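Side-chain contact in thermotoga maritima TmcAL (Thermotoga maritima, PDB 5Y0T), which belongs to the HIGH nucleotidyl transferase family of the HUP clan and is modelled with adenosine-5'-rp-alpha-thio-triphosphate bound: residues Q112-I117 with R149-K154. Residues are numbered along the deposited sequence; the frame is centred on the assembly and turned at random.
Sequences QRVARI and RYFSMK
I117 sets its CD1 methyl against both Y150 and F151, at the CE2 side of the tyrosine ring and near CE1 of the phenylalanine. This joins two helices of a helical insertion that the chain makes between strands 98-103 and 187-192 of the Rossmann-like, HUP-type core of this HIGH nucleotidyl transferase. Helix 108-120 supplies I117 and V114, helix 139-153 the two aromatic residues. The local axes run nearly at right angles, 102° between their directions, and stay 12.8 Å apart at closest approach, too far for the backbones to touch, so side chains make the whole contact. No hydrogen bond crosses it; the contact is entirely apolar.

The tightest meeting is I117 CD1 on Y150 CE2, at 3.6 Å. The ethyl arm of I117 gets there because CG1 lies anti to the carbonyl carbon (chi1 -63°) and the chain then runs on extended to CD1. I117 CG1 follows, 3.9 Å from Y150 CE2, while the other branch, CG2, sits over one face of the tyrosine ring. Y150 has its own CG anti to the backbone N (chi1 -170°), which carries the ring out toward helix 108-120. K154 CG, one turn on, lies 4.1 Å from the Y150 ring plane on the opposite face, near the rim, and P122 and Y125 also touch the Y150 side chain.

F151 reaches the same methyl from the next position along the helix: its CE1 is 3.9 Å from I117 CD1, approached obliquely. Its ring also meets W156 edge-to-face, with V161 beside it. L147, one turn before F151, packs against both V114 and I117 and so extends the apolar seam along helix 139-153. V114, one turn before I117, adds a looser touch, its CG2 methyl standing 4.3 Å from F151 CZ.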
ATOM      1  N   GLN A 112      34.353  12.762  21.880  1.00 21.47           N
ATOM      2  CA  GLN A 112      34.821  13.875  21.068  1.00 25.89           C
ATOM      3  C   GLN A 112      36.070  13.507  20.269  1.00 24.77           C
ATOM      4  O   GLN A 112      36.204  13.917  19.113  1.00 26.97           O
ATOM      5  CB  GLN A 112      35.092  15.106  21.949  1.00 33.51           C
ATOM      6  CG  GLN A 112      33.830  15.955  22.184  1.00 43.36           C
ATOM      7  CD  GLN A 112      33.974  16.931  23.330  1.00 52.01           C
ATOM      8  OE1 GLN A 112      35.025  17.000  23.979  1.00 51.80           O
ATOM      9  NE2 GLN A 112      32.913  17.695  23.594  1.00 46.09           N
ATOM     10  N   ARG A 113      36.982  12.751  20.877  1.00 24.49           N
ATOM     11  CA  ARG A 113      38.171  12.293  20.160  1.00 27.36           C
ATOM     12  C   ARG A 113      37.778  11.440  18.968  1.00 27.54           C
ATOM     13  O   ARG A 113      38.329  11.588  17.872  1.00 29.53           O
ATOM     14  CB  ARG A 113      39.112  11.499  21.079  1.00 34.51           C
ATOM     15  CG  ARG A 113      40.360  12.267  21.508  1.00 51.68           C
ATOM     16  CD  ARG A 113      41.439  11.357  22.139  1.00 58.94           C
ATOM     17  NE  ARG A 113      40.926  10.518  23.223  1.00 62.41           N
ATOM     18  CZ  ARG A 113      40.599  10.962  24.437  1.00 65.15           C
ATOM     19  NH1 ARG A 113      40.717  12.252  24.734  1.00 66.83           N
ATOM     20  NH2 ARG A 113      40.141  10.115  25.357  1.00 60.71           N
ATOM     21  N   VAL A 114      36.827  10.535  19.173  1.00 24.64           N
ATOM     22  CA  VAL A 114      36.399   9.670  18.079  1.00 23.73           C
ATOM     23  C   VAL A 114      35.700  10.490  17.003  1.00 28.00           C
ATOM     24  O   VAL A 114      35.979  10.319  15.811  1.00 26.87           O
ATOM     25  CB  VAL A 114      35.463   8.536  18.554  1.00 23.89           C
ATOM     26  CG1 VAL A 114      34.863   7.800  17.364  1.00 25.86           C
ATOM     27  CG2 VAL A 114      36.222   7.568  19.447  1.00 24.51           C
ATOM     28  N   ALA A 115      34.817  11.404  17.408  1.00 26.33           N
ATOM     29  CA  ALA A 115      34.115  12.211  16.408  1.00 24.29           C
ATOM     30  C   ALA A 115      35.090  13.015  15.555  1.00 25.94           C
ATOM     31  O   ALA A 115      34.883  13.168  14.353  1.00 25.54           O
ATOM     32  CB  ALA A 115      33.108  13.144  17.068  1.00 20.62           C
ATOM     33  N   ARG A 116      36.157  13.510  16.177  1.00 25.39           N
ATOM     34  CA  ARG A 116      37.172  14.295  15.461  1.00 28.35           C
ATOM     35  C   ARG A 116      37.879  13.470  14.363  1.00 27.25           C
ATOM     36  O   ARG A 116      38.074  13.936  13.230  1.00 27.43           O
ATOM     37  CB  ARG A 116      38.190  14.854  16.465  1.00 34.24           C
ATOM     38  CG  ARG A 116      39.404  15.531  15.857  1.00 44.22           C
ATOM     39  CD  ARG A 116      39.035  16.790  15.097  1.00 53.87           C
ATOM     40  NE  ARG A 116      38.412  17.811  15.938  1.00 54.77           N
ATOM     41  CZ  ARG A 116      38.092  19.029  15.507  1.00 49.78           C
ATOM     42  NH1 ARG A 116      38.344  19.374  14.250  1.00 50.43           N
ATOM     43  NH2 ARG A 116      37.524  19.902  16.330  1.00 45.51           N
ATOM     44  N   ILE A 117      38.248  12.236  14.693  1.00 25.38           N
ATOM     45  CA  ILE A 117      38.862  11.344  13.712  1.00 25.14           C
ATOM     46  C   ILE A 117      37.927  11.088  12.544  1.00 26.78           C
ATOM     47  O   ILE A 117      38.336  11.187  11.382  1.00 27.34           O
ATOM     48  CB  ILE A 117      39.279  10.005  14.354  1.00 28.11           C
ATOM     49  CG1 ILE A 117      40.342  10.256  15.421  1.00 29.35           C
ATOM     50  CG2 ILE A 117      39.837   9.047  13.299  1.00 33.14           C
ATOM     51  CD1 ILE A 117      40.550   9.079  16.375  1.00 32.65           C
ATOM     52  N   ARG A 149      42.441  -0.096  15.176  1.00 43.23           N
ATOM     53  CA  ARG A 149      43.749  -0.222  14.556  1.00 42.16           C
ATOM     54  C   ARG A 149      44.422   1.143  14.540  1.00 41.11           C
ATOM     55  O   ARG A 149      45.639   1.253  14.739  1.00 48.39           O
ATOM     56  CB  ARG A 149      43.628  -0.813  13.148  1.00 40.89           C
ATOM     57  CG  ARG A 149      43.292  -2.304  13.152  1.00 46.29           C
ATOM     58  CD  ARG A 149      43.000  -2.848  11.761  1.00 56.53           C
ATOM     59  NE  ARG A 149      44.184  -2.901  10.905  1.00 67.63           N
ATOM     60  CZ  ARG A 149      44.147  -3.154   9.599  1.00 73.13           C
ATOM     61  NH1 ARG A 149      42.984  -3.366   8.999  1.00 74.03           N
ATOM     62  NH2 ARG A 149      45.268  -3.186   8.890  1.00 74.11           N
ATOM     63  N   TYR A 150      43.617   2.180  14.345  1.00 38.42           N
ATOM     64  CA  TYR A 150      44.093   3.557  14.412  1.00 40.94           C
ATOM     65  C   TYR A 150      44.591   3.885  15.819  1.00 41.52           C
ATOM     66  O   TYR A 150      45.688   4.416  15.987  1.00 41.82           O
ATOM     67  CB  TYR A 150      42.986   4.533  13.996  1.00 38.40           C
ATOM     68  CG  TYR A 150      43.460   5.956  13.818  1.00 37.26           C
ATOM     69  CD1 TYR A 150      44.187   6.329  12.693  1.00 39.15           C
ATOM     70  CD2 TYR A 150      43.186   6.927  14.772  1.00 37.88           C
ATOM     71  CE1 TYR A 150      44.629   7.628  12.520  1.00 40.32           C
ATOM     72  CE2 TYR A 150      43.628   8.235  14.609  1.00 39.56           C
ATOM     73  CZ  TYR A 150      44.348   8.576  13.481  1.00 41.99           C
ATOM     74  OH  TYR A 150      44.795   9.863  13.310  1.00 49.07           O
ATOM     75  N   PHE A 151      43.789   3.559  16.830  1.00 41.65           N
ATOM     76  CA  PHE A 151      44.203   3.765  18.218  1.00 44.45           C
ATOM     77  C   PHE A 151      45.530   3.083  18.535  1.00 43.88           C
ATOM     78  O   PHE A 151      46.389   3.671  19.190  1.00 48.15           O
ATOM     79  CB  PHE A 151      43.122   3.271  19.177  1.00 43.59           C
ATOM     80  CG  PHE A 151      42.119   4.328  19.550  1.00 38.99           C
ATOM     81  CD1 PHE A 151      41.516   5.103  18.574  1.00 34.51           C
ATOM     82  CD2 PHE A 151      41.787   4.547  20.880  1.00 39.86           C
ATOM     83  CE1 PHE A 151      40.587   6.082  18.915  1.00 34.14           C
ATOM     84  CE2 PHE A 151      40.865   5.514  21.237  1.00 34.77           C
ATOM     85  CZ  PHE A 151      40.259   6.285  20.251  1.00 39.70           C
ATOM     86  N   SER A 152      45.689   1.849  18.064  1.00 46.87           N
ATOM     87  CA  SER A 152      46.910   1.083  18.291  1.00 50.18           C
ATOM     88  C   SER A 152      48.116   1.738  17.645  1.00 47.14           C
ATOM     89  O   SER A 152      49.182   1.821  18.255  1.00 43.79           O
ATOM     90  CB  SER A 152      46.765  -0.347  17.760  1.00 56.17           C
ATOM     91  OG  SER A 152      45.844  -1.090  18.537  1.00 57.32           O
ATOM     92  N   MET A 153      47.953   2.188  16.407  1.00 46.13           N
ATOM     93  CA  MET A 153      49.033   2.851  15.683  1.00 52.68           C
ATOM     94  C   MET A 153      49.498   4.108  16.430  1.00 51.35           C
ATOM     95  O   MET A 153      50.679   4.461  16.400  1.00 56.02           O
ATOM     96  CB  MET A 153      48.578   3.198  14.260  1.00 55.20           C
ATOM     97  CG  MET A 153      49.488   4.165  13.522  1.00 58.95           C
ATOM     98  SD  MET A 153      48.661   4.988  12.143  1.00 88.85           S
ATOM     99  CE  MET A 153      48.801   3.730  10.872  1.00 66.67           C
ATOM    100  N   LYS A 154      48.568   4.749  17.129  1.00 47.54           N
ATOM    101  CA  LYS A 154      48.839   5.988  17.859  1.00 52.44           C
ATOM    102  C   LYS A 154      49.431   5.749  19.246  1.00 57.09           C
ATOM    103  O   LYS A 154      49.780   6.701  19.950  1.00 61.68           O
ATOM    104  CB  LYS A 154      47.559   6.813  18.004  1.00 49.89           C
ATOM    105  CG  LYS A 154      46.988   7.330  16.697  1.00 51.78           C
ATOM    106  CD  LYS A 154      47.965   8.256  15.998  1.00 57.37           C
ATOM    107  CE  LYS A 154      47.361   9.637  15.800  1.00 62.26           C
ATOM    108  NZ  LYS A 154      48.246  10.522  14.991  1.00 64.02           N
TER